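PipY (Synechococcus elongatus, PDB 5NM8) binds pyridoxal 5'-phosphate and probably takes part in keeping the cell's supply of this cofactor in balance. Local coordinates at residues P17-I22 and T207-G212; L21-K26 and A39-F44; N47-A52 and W67-K72. All coordinates share one frame; numbering follows the deposited sequence.

Interaction 1: P17-I22 and T207-G212; sequences PSVQLI and TWIRVG. With PLP (pyridoxal-5'-phosphate), chain C.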
loop_
_atom_site.group_PDB
_atom_site.type_symbol
_atom_site.label_atom_id
_atom_site.label_comp_id
_atom_site.label_asym_id
_atom_site.label_seq_id
_atom_site.Cartn_x
_atom_site.Cartn_y
_atom_site.Cartn_z
ATOM N N PRO A 17 -10.232 -15.268 2.167
ATOM C CA PRO A 17 -8.818 -15.603 1.945
ATOM C C PRO A 17 -8.095 -14.710 0.923
ATOM O O PRO A 17 -6.883 -14.517 1.023
ATOM C CB PRO A 17 -8.876 -17.040 1.409
ATOM C CG PRO A 17 -10.191 -17.587 1.858
ATOM C CD PRO A 17 -11.106 -16.460 2.214
ATOM N N SER A 18 -8.798 -14.163 -0.054
ATOM C CA SER A 18 -8.152 -13.293 -1.040
ATOM C C SER A 18 -7.655 -11.907 -0.481
ATOM O O SER A 18 -6.951 -11.160 -1.185
ATOM C CB SER A 18 -9.097 -13.070 -2.215
ATOM O OG SER A 18 -10.295 -12.378 -1.880
ATOM N N VAL A 19 -8.065 -11.542 0.744
ATOM C CA VAL A 19 -7.772 -10.214 1.269
ATOM C C VAL A 19 -6.766 -10.351 2.347
ATOM O O VAL A 19 -6.907 -11.214 3.206
ATOM C CB VAL A 19 -9.041 -9.486 1.754
ATOM C CG1 VAL A 19 -8.727 -8.093 2.266
ATOM C CG2 VAL A 19 -10.037 -9.390 0.616
ATOM N N GLN A 20 -5.716 -9.533 2.299
ATOM C CA GLN A 20 -4.794 -9.414 3.434
ATOM C C GLN A 20 -4.911 -8.056 4.056
ATOM O O GLN A 20 -5.088 -7.015 3.363
ATOM C CB GLN A 20 -3.365 -9.714 2.992
ATOM C CG GLN A 20 -3.276 -11.152 2.446
ATOM C CD GLN A 20 -1.897 -11.522 1.962
ATOM O OE1 GLN A 20 -1.017 -11.841 2.769
ATOM N NE2 GLN A 20 -1.677 -11.423 0.645
ATOM N N LEU A 21 -4.809 -8.047 5.357
ATOM C CA LEU A 21 -4.923 -6.854 6.128
ATOM C C LEU A 21 -3.538 -6.262 6.361
ATOM O O LEU A 21 -2.624 -6.991 6.794
ATOM C CB LEU A 21 -5.527 -7.213 7.465
ATOM C CG LEU A 21 -5.424 -6.158 8.553
ATOM C CD1 LEU A 21 -6.200 -4.948 8.089
ATOM C CD2 LEU A 21 -5.980 -6.737 9.821
ATOM N N ILE A 22 -3.372 -4.966 6.108
ATOM C CA ILE A 22 -2.170 -4.217 6.550
ATOM C C ILE A 22 -2.598 -3.408 7.777
ATOM O O ILE A 22 -3.536 -2.586 7.700
ATOM C CB ILE A 22 -1.586 -3.247 5.457
ATOM C CG1 ILE A 22 -1.096 -4.018 4.232
ATOM C CG2 ILE A 22 -0.455 -2.383 6.060
ATOM C CD1 ILE A 22 -0.888 -3.238 2.961
ATOM N N THR A 207 -7.351 -6.559 -2.589
ATOM C CA THR A 207 -6.573 -7.675 -2.098
ATOM C C THR A 207 -5.733 -7.300 -0.869
ATOM O O THR A 207 -5.257 -8.198 -0.151
ATOM C CB THR A 207 -5.653 -8.209 -3.185
ATOM O OG1 THR A 207 -4.716 -7.191 -3.607
ATOM C CG2 THR A 207 -6.507 -8.659 -4.398
ATOM N N TRP A 208 -5.479 -6.003 -0.687
ATOM C CA TRP A 208 -4.808 -5.437 0.496
ATOM C C TRP A 208 -5.695 -4.353 1.026
ATOM O O TRP A 208 -6.089 -3.466 0.249
ATOM C CB TRP A 208 -3.407 -4.857 0.180
ATOM C CG TRP A 208 -2.439 -5.854 -0.186
ATOM C CD1 TRP A 208 -2.169 -6.269 -1.428
ATOM C CD2 TRP A 208 -1.601 -6.631 0.692
ATOM N NE1 TRP A 208 -1.236 -7.276 -1.400
ATOM C CE2 TRP A 208 -0.867 -7.507 -0.106
ATOM C CE3 TRP A 208 -1.417 -6.669 2.051
ATOM C CZ2 TRP A 208 0.097 -8.378 0.428
ATOM C CZ3 TRP A 208 -0.483 -7.544 2.598
ATOM C CH2 TRP A 208 0.245 -8.387 1.796
ATOM N N ILE A 209 -6.073 -4.421 2.305
ATOM C CA ILE A 209 -6.728 -3.320 2.942
ATOM C C ILE A 209 -5.791 -2.718 3.957
ATOM O O ILE A 209 -4.837 -3.366 4.404
ATOM C CB ILE A 209 -8.131 -3.670 3.533
ATOM C CG1 ILE A 209 -8.034 -4.797 4.587
ATOM C CG2 ILE A 209 -9.095 -4.091 2.414
ATOM C CD1 ILE A 209 -9.320 -4.909 5.433
ATOM N N ARG A 210 -6.033 -1.473 4.320
ATOM C CA ARG A 210 -5.056 -0.694 5.104
ATOM C C ARG A 210 -5.780 -0.061 6.237
ATOM O O ARG A 210 -6.380 1.002 6.085
ATOM C CB ARG A 210 -4.358 0.382 4.213
ATOM C CG ARG A 210 -3.592 -0.187 3.020
ATOM C CD ARG A 210 -2.933 0.899 2.116
ATOM N NE ARG A 210 -3.792 2.080 2.048
ATOM C CZ ARG A 210 -4.672 2.372 1.098
ATOM N NH1 ARG A 210 -4.779 1.664 0.003
ATOM N NH2 ARG A 210 -5.379 3.463 1.233
ATOM N N VAL A 211 -5.785 -0.731 7.392
ATOM C CA VAL A 211 -6.616 -0.289 8.481
ATOM C C VAL A 211 -5.792 0.183 9.659
ATOM O O VAL A 211 -4.954 -0.557 10.190
ATOM C CB VAL A 211 -7.575 -1.421 8.898
ATOM C CG1 VAL A 211 -8.385 -1.015 10.061
ATOM C CG2 VAL A 211 -8.549 -1.779 7.770
ATOM N N GLY A 212 -6.052 1.404 10.100
ATOM C CA GLY A 212 -5.322 1.962 11.254
ATOM C C GLY A 212 -6.205 2.138 12.482
ATOM O O GLY A 212 -6.144 1.354 13.450
HETATM N N1 PLP C . -3.689 4.147 4.192
HETATM C C2 PLP C . -3.062 5.331 3.999
HETATM C C2A PLP C . -2.379 5.663 2.699
HETATM C C3 PLP C . -3.062 6.333 5.075
HETATM O O3 PLP C . -2.461 7.532 4.903
HETATM C C4 PLP C . -3.730 5.998 6.351
HETATM C C4A PLP C . -3.752 6.995 7.453
HETATM C C5 PLP C . -4.380 4.662 6.440
HETATM C C6 PLP C . -4.306 3.814 5.345
HETATM C C5A PLP C . -5.111 4.255 7.696
HETATM O O4P PLP C . -6.277 5.097 7.822
HETATM P P PLP C . -7.411 4.751 8.926
HETATM O O1P PLP C . -7.690 3.274 8.702
HETATM O O2P PLP C . -8.528 5.668 8.567
HETATM O O3P PLP C . -6.797 5.068 10.290
HETATM O O HOH W 1 -3.755 -10.527 -0.737
#
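Strands 20-24 and 208-211 run parallel in the sheet of a TIM-barrel-type fold, their short segments 4.7 Å apart at closest approach with 32° between their directions. The pairing Gln20-Trp208, Leu21-Ile209 and Ile22-Arg210 brings the first strand of the chain beside the last, as closure of such a barrel requires. Four backbone hydrogen bonds alternate across it, from Gln20 N to Thr207 O, Ile209 N to Gln20 O, Ile22 N to Ile209 O and Val211 N to Ile22 O.

Side chains of Gln20, Ile22, Trp208 and Arg210 share one face of the pair. Gln20 CB sits over the indole of Trp208 in a CH-pi contact, 3.9 Å from the centroid of the six-membered ring, while the amide beyond it runs alongside with its plane turned 31° from the ring. The Gln20 NE2 group also donates to water 1, which in turn donates to Thr207 O. Ile22 crosses Trp208 at about a right angle and brings CG1 to 3.4 Å from Trp208 CE3. On the other face, Leu21 CD1 touches both Ile209 CG1 and Val211 CB, a patch that helices 4-14 and 198-203 cover.

The end of strand 208-211 meets the cofactor. Gly212 N donates to phosphate oxygen O1P of pyridoxal phosphate, and a side chain on the glycine would collide with O3P. Arg210 bends at chi3, bringing the guanidinium edge to the pyridine nitrogen, and Arg210 NH1 is hydrogen-bonded to Ser191 OG. With N1 in the guanidinium plane, Arg210 NE donates to it at 3.0 Å through a nearly straight bond, 174° at the hydrogen.

Interaction 2: L21-K26 and A39-F44; sequences LIAVSK and AGQRHF. With PLP (pyridoxal-5'-phosphate), chain C.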
loop_
_atom_site.group_PDB
_atom_site.type_symbol
_atom_site.label_atom_id
_atom_site.label_comp_id
_atom_site.label_asym_id
_atom_site.label_seq_id
_atom_site.Cartn_x
_atom_site.Cartn_y
_atom_site.Cartn_z
ATOM N N LEU A 21 -4.809 -8.047 5.357
ATOM C CA LEU A 21 -4.923 -6.854 6.128
ATOM C C LEU A 21 -3.538 -6.262 6.361
ATOM O O LEU A 21 -2.624 -6.991 6.794
ATOM C CB LEU A 21 -5.527 -7.213 7.465
ATOM C CG LEU A 21 -5.424 -6.158 8.553
ATOM C CD1 LEU A 21 -6.200 -4.948 8.089
ATOM C CD2 LEU A 21 -5.980 -6.737 9.821
ATOM N N ILE A 22 -3.372 -4.966 6.108
ATOM C CA ILE A 22 -2.170 -4.217 6.550
ATOM C C ILE A 22 -2.598 -3.408 7.777
ATOM O O ILE A 22 -3.536 -2.586 7.700
ATOM C CB ILE A 22 -1.586 -3.247 5.457
ATOM C CG1 ILE A 22 -1.096 -4.018 4.232
ATOM C CG2 ILE A 22 -0.455 -2.383 6.060
ATOM C CD1 ILE A 22 -0.888 -3.238 2.961
ATOM N N ALA A 23 -1.937 -3.622 8.899
ATOM C CA ALA A 23 -2.210 -2.897 10.101
ATOM C C ALA A 23 -1.427 -1.563 10.062
ATOM O O ALA A 23 -0.202 -1.532 10.069
ATOM C CB ALA A 23 -1.842 -3.752 11.334
ATOM N N VAL A 24 -2.122 -0.446 9.976
ATOM C CA VAL A 24 -1.469 0.812 9.702
ATOM C C VAL A 24 -1.096 1.410 11.049
ATOM O O VAL A 24 -1.964 1.936 11.769
ATOM C CB VAL A 24 -2.388 1.748 8.879
ATOM C CG1 VAL A 24 -1.757 3.125 8.735
ATOM C CG2 VAL A 24 -2.616 1.151 7.516
ATOM N N SER A 25 0.182 1.296 11.411
ATOM C CA SER A 25 0.708 1.719 12.710
ATOM C C SER A 25 1.246 3.150 12.786
ATOM O O SER A 25 1.753 3.582 13.838
ATOM C CB SER A 25 1.795 0.722 13.183
ATOM O OG SER A 25 2.615 0.340 12.100
ATOM N N LYS A 26 1.109 3.924 11.730
ATOM C CA LYS A 26 1.521 5.310 11.775
ATOM C C LYS A 26 0.851 5.995 12.985
ATOM O O LYS A 26 -0.313 5.728 13.258
ATOM C CB LYS A 26 1.187 6.038 10.461
ATOM C CG LYS A 26 -0.184 6.695 10.466
ATOM C CD LYS A 26 -0.598 7.373 9.166
ATOM C CE LYS A 26 -1.726 6.592 8.531
ATOM N NZ LYS A 26 -2.636 7.477 7.807
ATOM N N ALA A 39 -1.102 -11.120 18.625
ATOM C CA ALA A 39 -2.335 -11.591 17.996
ATOM C C ALA A 39 -2.182 -12.138 16.573
ATOM O O ALA A 39 -3.207 -12.329 15.879
ATOM C CB ALA A 39 -3.376 -10.499 18.003
ATOM N N GLY A 40 -0.964 -12.397 16.131
ATOM C CA GLY A 40 -0.703 -12.997 14.829
ATOM C C GLY A 40 -0.552 -12.022 13.633
ATOM O O GLY A 40 -0.353 -12.492 12.528
ATOM N N GLN A 41 -0.628 -10.707 13.831
ATOM C CA GLN A 41 -0.391 -9.751 12.701
ATOM C C GLN A 41 1.116 -9.623 12.325
ATOM O O GLN A 41 2.049 -9.547 13.199
ATOM C CB GLN A 41 -0.933 -8.382 13.069
ATOM C CG GLN A 41 -0.988 -7.337 11.940
ATOM C CD GLN A 41 -1.850 -7.755 10.817
ATOM O OE1 GLN A 41 -2.765 -8.604 10.992
ATOM N NE2 GLN A 41 -1.570 -7.196 9.595
ATOM N N ARG A 42 1.370 -9.631 11.016
ATOM C CA ARG A 42 2.701 -9.527 10.481
ATOM C C ARG A 42 2.934 -8.328 9.524
ATOM O O ARG A 42 4.039 -7.903 9.411
ATOM C CB ARG A 42 3.020 -10.839 9.728
ATOM C CG ARG A 42 3.083 -12.094 10.648
ATOM C CD ARG A 42 4.178 -11.951 11.724
ATOM N NE ARG A 42 4.261 -13.144 12.595
ATOM C CZ ARG A 42 3.587 -13.318 13.723
ATOM N NH1 ARG A 42 2.753 -12.418 14.171
ATOM N NH2 ARG A 42 3.769 -14.446 14.425
ATOM N N HIS A 43 1.892 -7.839 8.861
ATOM C CA HIS A 43 1.992 -6.761 7.836
ATOM C C HIS A 43 1.628 -5.445 8.517
ATOM O O HIS A 43 0.563 -5.306 9.043
ATOM C CB HIS A 43 1.041 -7.087 6.682
ATOM C CG HIS A 43 1.475 -8.249 5.848
ATOM N ND1 HIS A 43 2.319 -8.112 4.768
ATOM C CD2 HIS A 43 1.217 -9.580 5.951
ATOM C CE1 HIS A 43 2.549 -9.295 4.227
ATOM N NE2 HIS A 43 1.906 -10.210 4.938
ATOM N N PHE A 44 2.555 -4.508 8.543
ATOM C CA PHE A 44 2.394 -3.227 9.141
ATOM C C PHE A 44 2.703 -2.131 8.128
ATOM O O PHE A 44 3.625 -2.234 7.305
ATOM C CB PHE A 44 3.254 -3.080 10.367
ATOM C CG PHE A 44 2.818 -4.022 11.475
ATOM C CD1 PHE A 44 1.808 -3.660 12.328
ATOM C CD2 PHE A 44 3.339 -5.313 11.548
ATOM C CE1 PHE A 44 1.335 -4.524 13.343
ATOM C CE2 PHE A 44 2.895 -6.198 12.552
ATOM C CZ PHE A 44 1.913 -5.766 13.464
HETATM N N1 PLP C . -3.689 4.147 4.192
HETATM C C2 PLP C . -3.062 5.331 3.999
HETATM C C2A PLP C . -2.379 5.663 2.699
HETATM C C3 PLP C . -3.062 6.333 5.075
HETATM O O3 PLP C . -2.461 7.532 4.903
HETATM C C4 PLP C . -3.730 5.998 6.351
HETATM C C4A PLP C . -3.752 6.995 7.453
HETATM C C5 PLP C . -4.380 4.662 6.440
HETATM C C6 PLP C . -4.306 3.814 5.345
HETATM C C5A PLP C . -5.111 4.255 7.696
HETATM O O4P PLP C . -6.277 5.097 7.822
HETATM P P PLP C . -7.411 4.751 8.926
HETATM O O1P PLP C . -7.690 3.274 8.702
HETATM O O2P PLP C . -8.528 5.668 8.567
HETATM O O3P PLP C . -6.797 5.068 10.290
#
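The first beta-alpha-beta unit of the barrel, strand 20-24, helix 30-38 and strand 43-46, closes where Ala23 pairs in parallel with Phe44, their CA atoms 4.7 Å apart. Ala23 N donates to His43 O at 3.0 Å. His43 O has a second donor, Gln41 NE2, at 2.9 Å and in the carbonyl plane on a lone pair. Gln41 NE2 also donates a hydrogen bond to Leu21 O at 3.0 Å, approaching from above that carbonyl's plane. Both acceptors lie close to the Gln41 amide plane, so the two bonds fix its rotation; a bend at chi2 (61°) brings the amide nitrogen between Leu21 O and His43 O, with Gln41 CG against Ala23 CB. A leucine in place of this glutamine would probably leave Leu21 O without this donor and His43 O with one fewer, weakening the link between the strands. Ala23 CB also meets Phe44 CD1 at 3.8 Å. Beyond the paired strand, Lys26 NZ is covalently bound to C4A of pyridoxal phosphate at 1.3 Å, consistent with an internal aldimine. Around the contact, Arg12 of helix 4-14 holds Gln41 OE1, helix 30-38 packs Ile33 and Ala36 on Phe44, and strands 208-211 and 66-69 flank the pair.

Interaction 3: N47-A52 and W67-K72; sequences NRVQEA and WHLLGK. With PLP (pyridoxal-5'-phosphate), chain C.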
loop_
_atom_site.group_PDB
_atom_site.type_symbol
_atom_site.label_atom_id
_atom_site.label_comp_id
_atom_site.label_asym_id
_atom_site.label_seq_id
_atom_site.Cartn_x
_atom_site.Cartn_y
_atom_site.Cartn_z
ATOM N N ASN A 47 3.570 5.732 7.086
ATOM C CA ASN A 47 3.612 6.774 6.049
ATOM C C ASN A 47 4.910 7.546 5.967
ATOM O O ASN A 47 5.133 8.231 4.988
ATOM C CB ASN A 47 2.440 7.743 6.174
ATOM C CG ASN A 47 1.148 7.112 5.770
ATOM O OD1 ASN A 47 0.853 6.001 6.198
ATOM N ND2 ASN A 47 0.359 7.812 4.987
ATOM N N ARG A 48 5.765 7.440 6.976
ATOM C CA ARG A 48 7.038 8.154 7.015
ATOM C C ARG A 48 8.186 7.131 7.180
ATOM O O ARG A 48 8.108 6.204 8.012
ATOM C CB ARG A 48 7.026 9.155 8.167
ATOM C CG ARG A 48 5.918 10.202 8.003
ATOM C CD ARG A 48 5.939 11.354 9.011
ATOM N NE ARG A 48 6.971 12.342 8.641
ATOM C CZ ARG A 48 6.876 13.681 8.726
ATOM N NH1 ARG A 48 5.762 14.304 9.149
ATOM N NH2 ARG A 48 7.920 14.420 8.345
ATOM N N VAL A 49 9.226 7.292 6.375
ATOM C CA VAL A 49 10.347 6.357 6.356
ATOM C C VAL A 49 11.101 6.383 7.683
ATOM O O VAL A 49 11.333 5.339 8.296
ATOM C CB VAL A 49 11.306 6.686 5.172
ATOM C CG1 VAL A 49 12.551 5.814 5.242
ATOM C CG2 VAL A 49 10.572 6.483 3.831
ATOM N N GLN A 50 11.401 7.563 8.174
ATOM C CA GLN A 50 12.152 7.663 9.450
ATOM C C GLN A 50 11.423 7.086 10.661
ATOM O O GLN A 50 12.030 6.440 11.498
ATOM C CB GLN A 50 12.528 9.086 9.775
ATOM C CG GLN A 50 13.500 9.677 8.787
ATOM C CD GLN A 50 14.910 9.055 8.803
ATOM O OE1 GLN A 50 15.661 9.300 7.870
ATOM N NE2 GLN A 50 15.270 8.263 9.855
ATOM N N GLU A 51 10.120 7.309 10.734
ATOM C CA GLU A 51 9.305 6.733 11.802
ATOM C C GLU A 51 9.397 5.199 11.745
ATOM O O GLU A 51 9.550 4.568 12.786
ATOM C CB GLU A 51 7.846 7.252 11.700
ATOM C CG GLU A 51 6.889 6.757 12.787
ATOM C CD GLU A 51 5.441 7.303 12.702
ATOM O OE1 GLU A 51 5.197 8.277 11.926
ATOM O OE2 GLU A 51 4.538 6.728 13.409
ATOM N N ALA A 52 9.367 4.596 10.549
ATOM C CA ALA A 52 9.474 3.141 10.440
ATOM C C ALA A 52 10.867 2.591 10.812
ATOM O O ALA A 52 10.981 1.489 11.403
ATOM C CB ALA A 52 9.099 2.678 9.058
ATOM N N TRP A 67 6.893 -4.789 6.027
ATOM C CA TRP A 67 6.661 -3.372 6.175
ATOM C C TRP A 67 6.188 -2.810 4.851
ATOM O O TRP A 67 6.795 -3.095 3.803
ATOM C CB TRP A 67 7.909 -2.651 6.642
ATOM C CG TRP A 67 8.294 -2.942 8.064
ATOM C CD1 TRP A 67 9.149 -3.953 8.506
ATOM C CD2 TRP A 67 7.807 -2.304 9.247
ATOM N NE1 TRP A 67 9.231 -3.947 9.873
ATOM C CE2 TRP A 67 8.414 -2.959 10.359
ATOM C CE3 TRP A 67 6.927 -1.242 9.484
ATOM C CZ2 TRP A 67 8.214 -2.560 11.664
ATOM C CZ3 TRP A 67 6.666 -0.874 10.848
ATOM C CH2 TRP A 67 7.312 -1.551 11.903
ATOM N N HIS A 68 5.165 -1.950 4.922
ATOM C CA HIS A 68 4.536 -1.352 3.777
ATOM C C HIS A 68 4.615 0.138 3.924
ATOM O O HIS A 68 4.150 0.695 4.910
ATOM C CB HIS A 68 3.073 -1.779 3.708
ATOM C CG HIS A 68 2.843 -3.241 3.507
ATOM N ND1 HIS A 68 2.341 -3.762 2.348
ATOM C CD2 HIS A 68 2.974 -4.299 4.368
ATOM C CE1 HIS A 68 2.226 -5.079 2.457
ATOM N NE2 HIS A 68 2.561 -5.422 3.688
ATOM N N LEU A 69 5.180 0.836 2.939
ATOM C CA LEU A 69 5.250 2.291 2.937
ATOM C C LEU A 69 4.016 2.828 2.204
ATOM O O LEU A 69 3.769 2.452 1.021
ATOM C CB LEU A 69 6.510 2.779 2.264
ATOM C CG LEU A 69 6.643 4.325 2.131
ATOM C CD1 LEU A 69 6.740 5.018 3.486
ATOM C CD2 LEU A 69 7.858 4.616 1.313
ATOM N N LEU A 70 3.236 3.668 2.906
ATOM C CA LEU A 70 1.940 4.164 2.420
ATOM C C LEU A 70 1.916 5.641 2.103
ATOM O O LEU A 70 0.980 6.103 1.456
ATOM C CB LEU A 70 0.844 3.859 3.428
ATOM C CG LEU A 70 0.788 2.371 3.870
ATOM C CD1 LEU A 70 -0.236 2.187 4.889
ATOM C CD2 LEU A 70 0.578 1.402 2.693
ATOM N N GLY A 71 2.944 6.382 2.481
ATOM C CA GLY A 71 2.965 7.817 2.245
ATOM C C GLY A 71 3.841 8.262 1.097
ATOM O O GLY A 71 4.644 7.508 0.531
ATOM N N LYS A 72 3.676 9.539 0.766
ATOM C CA LYS A 72 4.430 10.173 -0.278
ATOM C C LYS A 72 5.926 9.945 -0.087
ATOM O O LYS A 72 6.469 10.178 0.990
ATOM C CB LYS A 72 4.134 11.677 -0.315
ATOM C CG LYS A 72 5.072 12.529 -1.199
ATOM C CD LYS A 72 4.680 12.391 -2.658
ATOM C CE LYS A 72 5.487 13.270 -3.614
ATOM N NZ LYS A 72 4.873 13.138 -4.980
HETATM N N1 PLP C . -3.689 4.147 4.192
HETATM C C2 PLP C . -3.062 5.331 3.999
HETATM C C2A PLP C . -2.379 5.663 2.699
HETATM C C3 PLP C . -3.062 6.333 5.075
HETATM O O3 PLP C . -2.461 7.532 4.903
HETATM C C4 PLP C . -3.730 5.998 6.351
HETATM C C4A PLP C . -3.752 6.995 7.453
HETATM C C5 PLP C . -4.380 4.662 6.440
HETATM C C6 PLP C . -4.306 3.814 5.345
HETATM C C5A PLP C . -5.111 4.255 7.696
HETATM O O4P PLP C . -6.277 5.097 7.822
HETATM P P PLP C . -7.411 4.751 8.926
HETATM O O1P PLP C . -7.690 3.274 8.702
HETATM O O2P PLP C . -8.528 5.668 8.567
HETATM O O3P PLP C . -6.797 5.068 10.290
#
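Asn47 and Gly71 face each other, their CA atoms 4.0 Å apart, where the loop leading from strand 43-46 into helix 49-58 passes the loop that leaves strand 66-69. These are C-terminal ends of neighbouring strands in the TIM-barrel-type fold, the rim that carries the cofactor, and the contact lies within the beta-alpha-beta unit of strand 43-46, helix 49-58 and strand 66-69.

No conventional hydrogen bond links the two segments. The backbones instead meet through a CA-H...O contact, Gly71 CA to Asn47 O at 3.5 Å with 141° at the hydrogen. Gly71 lets the loops come this close: a CB on it would point at the other loop and lie only 2.3 Å from Asn47 O, a clash.

Apolar packing extends the contact toward the helix. Val49, in the first turn of helix 49-58 just after the N-cap residue Arg48, meets Leu69 obliquely, its CG2 4.1 Å from Leu69 CD1. Leu69 places CG anti to the backbone N (chi1 176°), and its CD1 methyl lies against both Val49 and the carbonyl of Asn47. Ala81 of helix 78-84 adds to the packing on Leu69.

On the cofactor side a polar amide meets an apolar leucine. In the conformer described, one of two, Asn47 OD1 rests 3.5 Å from Leu70 CB and is buried with no hydrogen-bonding partner in the model, so the nearby leucine shields the oxygen without satisfying it. Leu70 CB also packs on the methyl carbon C2A of pyridoxal phosphate at 3.8 Å, and Leu70 further touches Arg210 and Val24. At the other end of the amide, Asn47 ND2 donates to O3 of the pyridoxal ring at 2.8 Å, with 147° at the hydrogen.

All three contacts are largely buried; interactions 1 and 2 pair strands of the parallel sheet, and interaction 3 lies mainly in the loops at its C-terminal rim. Interactions 1 and 2 use opposite edges of strand 20-24, share Leu21 and Ile22, and have centres about 9 Å apart; interaction 3 lies about 17 Å from interaction 1, between centres. The regular backbone ladder of interaction 1 gives way in interaction 2 to a single backbone bond backed by a glutamine amide, and in interaction 3 to packing without conventional hydrogen bonds across it. His68 joins them, bonding His43 while packing on Ile22 and Trp208. Each reaches the cofactor at a different point: phosphate and pyridine nitrogen, C4A, and O3.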